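Nitrogenase molybdenum-iron protein beta chain (Clostridium pasteurianum, PDB 4WN9) forms, with the alpha chain, the molybdenum-iron component of nitrogenase, which reduces dinitrogen to ammonium, and shares an [8Fe-7S] cluster with that chain. Local coordinates at residues 57-62 / 411-416; 266-271 / 422-427. One frame throughout, in Å; residues are numbered along the deposited sequence.

Contact 1. Residues 57-62 / 411-416. With FE (Fe (III) ion), chain M; PRO (proline), chain K.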
loop_
_atom_site.group_PDB
_atom_site.type_symbol
_atom_site.label_atom_id
_atom_site.label_comp_id
_atom_site.label_asym_id
_atom_site.label_seq_id
_atom_site.Cartn_x
_atom_site.Cartn_y
_atom_site.Cartn_z
ATOM N N SER B 57 22.013 -6.135 -2.744
ATOM C CA SER B 57 21.190 -7.144 -3.437
ATOM C C SER B 57 19.842 -7.342 -2.788
ATOM O O SER B 57 18.837 -7.489 -3.484
ATOM C CB SER B 57 21.916 -8.485 -3.564
ATOM O OG SER B 57 22.876 -8.413 -4.621
ATOM N N ARG B 58 19.814 -7.343 -1.458
ATOM C CA ARG B 58 18.567 -7.486 -0.701
ATOM C C ARG B 58 17.599 -6.312 -0.863
ATOM O O ARG B 58 16.376 -6.499 -0.856
ATOM C CB ARG B 58 18.892 -7.661 0.763
ATOM C CG ARG B 58 19.519 -9.003 1.090
ATOM C CD ARG B 58 19.939 -9.067 2.543
ATOM N NE ARG B 58 20.323 -10.434 2.867
ATOM C CZ ARG B 58 21.115 -10.771 3.871
ATOM N NH1 ARG B 58 21.614 -9.837 4.678
ATOM N NH2 ARG B 58 21.425 -12.047 4.049
ATOM N N HIS B 59 18.141 -5.109 -1.039
ATOM C CA HIS B 59 17.317 -3.916 -1.237
ATOM C C HIS B 59 16.719 -3.892 -2.646
ATOM O O HIS B 59 15.502 -3.745 -2.816
ATOM C CB HIS B 59 18.155 -2.653 -0.941
ATOM C CG HIS B 59 17.462 -1.360 -1.266
ATOM N ND1 HIS B 59 16.912 -0.542 -0.299
ATOM C CD2 HIS B 59 17.207 -0.756 -2.453
ATOM C CE1 HIS B 59 16.349 0.506 -0.872
ATOM N NE2 HIS B 59 16.532 0.409 -2.179
ATOM N N PHE B 60 17.564 -4.064 -3.667
ATOM C CA PHE B 60 17.147 -3.872 -5.032
ATOM C C PHE B 60 16.622 -5.130 -5.740
ATOM O O PHE B 60 15.985 -5.029 -6.782
ATOM C CB PHE B 60 18.314 -3.312 -5.826
ATOM C CG PHE B 60 18.626 -1.903 -5.498
ATOM C CD1 PHE B 60 17.823 -0.887 -5.961
ATOM C CD2 PHE B 60 19.706 -1.595 -4.708
ATOM C CE1 PHE B 60 18.097 0.420 -5.653
ATOM C CE2 PHE B 60 19.994 -0.287 -4.411
ATOM C CZ PHE B 60 19.178 0.714 -4.879
ATOM N N LYS B 61 16.894 -6.301 -5.175
ATOM C CA LYS B 61 16.625 -7.550 -5.829
ATOM C C LYS B 61 17.338 -7.536 -7.201
ATOM O O LYS B 61 16.743 -7.780 -8.243
ATOM C CB LYS B 61 15.124 -7.802 -5.976
ATOM C CG LYS B 61 14.270 -7.647 -4.732
ATOM C CD LYS B 61 14.848 -8.297 -3.482
ATOM C CE LYS B 61 13.796 -8.441 -2.370
ATOM N NZ LYS B 61 14.500 -8.682 -1.057
ATOM N N GLU B 62 18.629 -7.210 -7.166
ATOM C CA GLU B 62 19.459 -7.053 -8.352
ATOM C C GLU B 62 20.846 -7.532 -7.990
ATOM O O GLU B 62 21.266 -7.450 -6.834
ATOM C CB GLU B 62 19.546 -5.575 -8.785
ATOM C CG GLU B 62 18.340 -5.019 -9.527
ATOM C CD GLU B 62 18.138 -5.653 -10.880
ATOM O OE1 GLU B 62 18.922 -5.315 -11.783
ATOM O OE2 GLU B 62 17.187 -6.449 -11.046
ATOM N N PHE B 411 16.940 3.659 3.165
ATOM C CA PHE B 411 17.853 2.534 2.964
ATOM C C PHE B 411 18.221 1.836 4.249
ATOM O O PHE B 411 18.577 2.491 5.199
ATOM C CB PHE B 411 19.120 3.061 2.262
ATOM C CG PHE B 411 20.223 2.058 2.168
ATOM C CD1 PHE B 411 20.238 1.113 1.164
ATOM C CD2 PHE B 411 21.245 2.051 3.095
ATOM C CE1 PHE B 411 21.270 0.199 1.086
ATOM C CE2 PHE B 411 22.280 1.151 3.016
ATOM C CZ PHE B 411 22.294 0.216 2.008
ATOM N N PRO B 412 18.139 0.501 4.311
ATOM C CA PRO B 412 17.671 -0.349 3.202
ATOM C C PRO B 412 16.225 -0.825 3.380
ATOM O O PRO B 412 15.743 -1.008 4.508
ATOM C CB PRO B 412 18.615 -1.556 3.252
ATOM C CG PRO B 412 19.046 -1.643 4.664
ATOM C CD PRO B 412 19.039 -0.221 5.219
ATOM N N ILE B 413 15.548 -1.029 2.260
ATOM C CA ILE B 413 14.230 -1.638 2.227
ATOM C C ILE B 413 14.446 -2.988 1.546
ATOM O O ILE B 413 14.740 -3.043 0.357
ATOM C CB ILE B 413 13.232 -0.787 1.423
ATOM C CG1 ILE B 413 13.075 0.604 2.045
ATOM C CG2 ILE B 413 11.892 -1.490 1.352
ATOM C CD1 ILE B 413 12.248 1.582 1.234
ATOM N N MET B 414 14.326 -4.070 2.309
ATOM C CA MET B 414 14.741 -5.381 1.843
ATOM C C MET B 414 13.601 -6.396 1.784
ATOM O O MET B 414 13.836 -7.590 1.519
ATOM C CB MET B 414 15.800 -5.915 2.783
ATOM C CG MET B 414 17.037 -5.055 2.781
ATOM S SD MET B 414 18.333 -5.595 3.888
ATOM C CE MET B 414 17.553 -5.266 5.455
ATOM N N ASP B 415 12.386 -5.918 2.003
ATOM C CA ASP B 415 11.225 -6.791 2.237
ATOM C C ASP B 415 10.001 -6.514 1.380
ATOM O O ASP B 415 8.903 -6.995 1.684
ATOM C CB ASP B 415 10.867 -6.778 3.722
ATOM C CG ASP B 415 10.537 -5.396 4.248
ATOM O OD1 ASP B 415 11.003 -4.360 3.710
ATOM O OD2 ASP B 415 9.839 -5.355 5.257
ATOM N N ARG B 416 10.172 -5.758 0.309
ATOM C CA ARG B 416 9.085 -5.544 -0.640
ATOM C C ARG B 416 9.620 -5.517 -2.069
ATOM O O ARG B 416 10.825 -5.393 -2.275
ATOM C CB ARG B 416 8.332 -4.249 -0.325
ATOM C CG ARG B 416 7.554 -4.228 0.974
ATOM C CD ARG B 416 6.458 -5.291 0.994
ATOM N NE ARG B 416 5.578 -5.258 2.159
ATOM C CZ ARG B 416 5.813 -5.917 3.298
ATOM N NH1 ARG B 416 6.914 -6.645 3.462
ATOM N NH2 ARG B 416 4.954 -5.840 4.281
HETATM FE FE FE M . 15.668 -7.585 -9.979
HETATM N N PRO K . 18.750 3.256 -2.093
HETATM C CA PRO K . 18.447 4.349 -1.212
HETATM C C PRO K . 17.158 5.101 -1.500
HETATM O O PRO K . 16.214 4.598 -2.129
HETATM C CB PRO K . 19.680 5.226 -1.349
HETATM C CG PRO K . 20.792 4.268 -1.683
HETATM C CD PRO K . 20.188 2.951 -2.034
HETATM O OXT PRO K . 17.050 6.222 -1.045
HETATM O O HOH W 1 14.996 -5.729 -9.284
HETATM O O HOH W 2 16.406 -9.370 -10.758
#
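Lys61 NZ donates to two carbonyls at once, Arg58 O of its own segment at 2.9 Å and Met414 O across the contact, also at 2.9 Å. The first carbonyl is met in its plane, on a lone pair; at the second the ammonium stands 50° above the plane. A bend at chi2 (-45°) turns the lysine chain back from the end of the helix toward both oxygens. Across the contact, Ile413 N gives a nearly straight bond to His59 ND1, the backbone nitrogen lying 25° out of the imidazole plane. Pro412 CA sits at the edge of the same ring, and the CA atoms of His59 and Met414 come within 4.3 Å. The contact thus joins the C-terminal end of helix 46-60 to the loop between strand 406-408 and helix 426-448, where a cis peptide bond precedes Pro412. Met414 CG and SD pack on Arg58 CB, while Met414 CA makes a CA-H...O contact with Arg58 O (CA to O 3.3 Å). A bound proline lies close by, its CD near Phe411 CD1 and Phe60 CZ and its N 3.6 Å from His59 NE2. Lys61 leaves the helix with positive phi, and its carbonyl O binds an iron ion at 2.0 Å; Glu62 OE2, two waters, and Asp301 and Asp305 of the second beta subunit complete that intersubunit site.

Contact 2. Residues 266-271 / 422-427. With PRO (proline), chain K.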
loop_
_atom_site.group_PDB
_atom_site.type_symbol
_atom_site.label_atom_id
_atom_site.label_comp_id
_atom_site.label_asym_id
_atom_site.label_seq_id
_atom_site.Cartn_x
_atom_site.Cartn_y
_atom_site.Cartn_z
ATOM N N THR B 266 17.937 17.720 -0.303
ATOM C CA THR B 266 17.376 16.649 -1.081
ATOM C C THR B 266 15.961 17.116 -1.420
ATOM O O THR B 266 15.249 17.560 -0.546
ATOM C CB THR B 266 17.343 15.366 -0.227
ATOM O OG1 THR B 266 18.678 15.050 0.200
ATOM C CG2 THR B 266 16.750 14.214 -1.003
ATOM N N PRO B 267 15.563 17.059 -2.692
ATOM C CA PRO B 267 14.270 17.662 -2.976
ATOM C C PRO B 267 13.075 16.743 -2.644
ATOM O O PRO B 267 12.594 16.049 -3.494
ATOM C CB PRO B 267 14.360 17.942 -4.478
ATOM C CG PRO B 267 15.246 16.867 -4.990
ATOM C CD PRO B 267 16.297 16.745 -3.930
ATOM N N ILE B 268 12.606 16.789 -1.409
ATOM C CA ILE B 268 11.455 15.999 -1.000
ATOM C C ILE B 268 10.461 16.947 -0.386
ATOM O O ILE B 268 10.789 17.715 0.530
ATOM C CB ILE B 268 11.836 14.934 0.041
ATOM C CG1 ILE B 268 12.706 13.861 -0.612
ATOM C CG2 ILE B 268 10.597 14.324 0.683
ATOM C CD1 ILE B 268 13.443 12.986 0.379
ATOM N N GLY B 269 9.238 16.888 -0.879
ATOM C CA GLY B 269 8.221 17.775 -0.395
ATOM C C GLY B 269 8.096 19.038 -1.221
ATOM O O GLY B 269 8.679 19.150 -2.284
ATOM N N VAL B 270 7.321 19.987 -0.710
ATOM C CA VAL B 270 6.984 21.178 -1.458
ATOM C C VAL B 270 8.167 22.166 -1.488
ATOM O O VAL B 270 8.684 22.457 -2.546
ATOM C CB VAL B 270 5.764 21.891 -0.830
ATOM C CG1 VAL B 270 5.474 23.200 -1.540
ATOM C CG2 VAL B 270 4.538 20.974 -0.831
ATOM N N SER B 271 8.565 22.703 -0.342
ATOM C CA SER B 271 9.603 23.757 -0.340
ATOM C C SER B 271 10.926 23.255 -0.909
ATOM O O SER B 271 11.574 23.955 -1.682
ATOM C CB SER B 271 9.777 24.376 1.066
ATOM O OG SER B 271 10.153 23.437 2.073
ATOM N N ASN B 422 10.074 3.610 -7.735
ATOM C CA ASN B 422 9.276 4.773 -7.366
ATOM C C ASN B 422 10.099 5.843 -6.691
ATOM O O ASN B 422 10.767 5.568 -5.697
ATOM C CB ASN B 422 8.150 4.376 -6.400
ATOM C CG ASN B 422 7.113 3.478 -7.047
ATOM O OD1 ASN B 422 6.815 3.603 -8.244
ATOM N ND2 ASN B 422 6.555 2.564 -6.254
ATOM N N PRO B 423 10.013 7.087 -7.198
ATOM C CA PRO B 423 10.764 8.140 -6.564
ATOM C C PRO B 423 10.092 8.637 -5.282
ATOM O O PRO B 423 8.862 8.581 -5.155
ATOM C CB PRO B 423 10.767 9.235 -7.630
ATOM C CG PRO B 423 9.433 9.076 -8.301
ATOM C CD PRO B 423 9.188 7.583 -8.310
ATOM N N LYS B 424 10.895 9.127 -4.347
ATOM C CA LYS B 424 10.392 9.942 -3.240
ATOM C C LYS B 424 10.663 11.432 -3.478
ATOM O O LYS B 424 10.097 12.262 -2.800
ATOM C CB LYS B 424 11.057 9.531 -1.922
ATOM C CG LYS B 424 12.574 9.509 -1.943
ATOM C CD LYS B 424 13.123 9.063 -0.599
ATOM C CE LYS B 424 14.580 8.645 -0.680
ATOM N NZ LYS B 424 14.754 7.476 -1.564
ATOM N N VAL B 425 11.523 11.758 -4.437
ATOM C CA VAL B 425 11.850 13.148 -4.715
ATOM C C VAL B 425 10.919 13.775 -5.742
ATOM O O VAL B 425 10.244 13.084 -6.503
ATOM C CB VAL B 425 13.306 13.305 -5.180
ATOM C CG1 VAL B 425 14.252 12.807 -4.104
ATOM C CG2 VAL B 425 13.535 12.604 -6.527
ATOM N N GLY B 426 10.884 15.098 -5.756
ATOM C CA GLY B 426 10.117 15.828 -6.756
ATOM C C GLY B 426 8.663 15.983 -6.378
ATOM O O GLY B 426 8.224 15.523 -5.321
ATOM N N TYR B 427 7.899 16.668 -7.223
ATOM C CA TYR B 427 6.479 16.729 -6.993
ATOM C C TYR B 427 5.852 15.341 -7.167
ATOM O O TYR B 427 4.944 14.975 -6.423
ATOM C CB TYR B 427 5.844 17.773 -7.894
ATOM C CG TYR B 427 6.471 19.140 -7.731
ATOM C CD1 TYR B 427 6.438 19.797 -6.514
ATOM C CD2 TYR B 427 7.104 19.773 -8.792
ATOM C CE1 TYR B 427 7.010 21.053 -6.354
ATOM C CE2 TYR B 427 7.682 21.036 -8.644
ATOM C CZ TYR B 427 7.620 21.674 -7.441
ATOM O OH TYR B 427 8.201 22.915 -7.295
HETATM N N PRO K . 18.750 3.256 -2.093
HETATM C CA PRO K . 18.447 4.349 -1.212
HETATM C C PRO K . 17.158 5.101 -1.500
HETATM O O PRO K . 16.214 4.598 -2.129
HETATM C CB PRO K . 19.680 5.226 -1.349
HETATM C CG PRO K . 20.792 4.268 -1.683
HETATM C CD PRO K . 20.188 2.951 -2.034
HETATM O OXT PRO K . 17.050 6.222 -1.045
HETATM O O HOH W 3 9.124 14.666 -2.764
#
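The Tyr427 ring comes nearest the other segment at CE1, 4.4 Å from Val270 O. Its hydroxyl is hydrogen-bonded to Asp274 in helix 270-284, and Arg296 of helix 290-305 packs against the side chain. The Pro267 ring lies alongside Val425, the two side chains pointing the same way, with CG 4.1 Å from Val425 CB. Pro267 is also the centre of an inverse gamma turn, closed by a weak bond from Ile268 N to Thr266 O. Its own carbonyl faces across the contact: Gly426 N donates to Pro267 O over 3.0 Å, nearly along the C=O axis, and Val425 CA-H comes close to the same oxygen. Ile268 crosses Val425 at about a right angle, CG1 lying 4.0 Å from Val425 CG1, and its CD1 reaches Lys424 CD. One water ties the two backbones together, accepting from Gly269 N and donating to Lys424 O at 2.6 Å and to Gly426 O. The Lys424 chain runs extended past Ile268 and then bends at chi4 (-63°), which carries NZ to OXT of the bound proline at 2.7 Å. Asp183 of helix 181-194 is a second partner of that ammonium, so the lysine is likely to stay charged between two carboxylates. Gly269, with positive phi, occupies the N-cap position before helix 270-284, and Gly426, likewise at positive phi, belongs to the turn leading into the helix of 426-448. The arrangement is a loop-to-loop junction at the N-terminal ends of two helices, one of them following strand 261-264, the outermost strand within this chain of a parallel beta sheet, in one of the alpha/beta domains of the NifD/NifK family.

How the contacts relate
Both contacts are buried and lie equally far, about 13 Å, from the centre of the chain, with their own centres about 21 Å apart. They do not touch, but the same bound proline lies between them: contact 1 meets mainly its ring, contact 2 its carboxylate. The loop leading from strand 406-408 to helix 426-448 supplies one side of contact 1, and the end of that loop with the start of the helix supplies one side of contact 2. Contact 1 closes the C-terminal end of a helix with lysine and histidine side chains beside an intersubunit iron site; contact 2 joins helix beginnings through backbone, water and aliphatic packing, away from the cluster ligands.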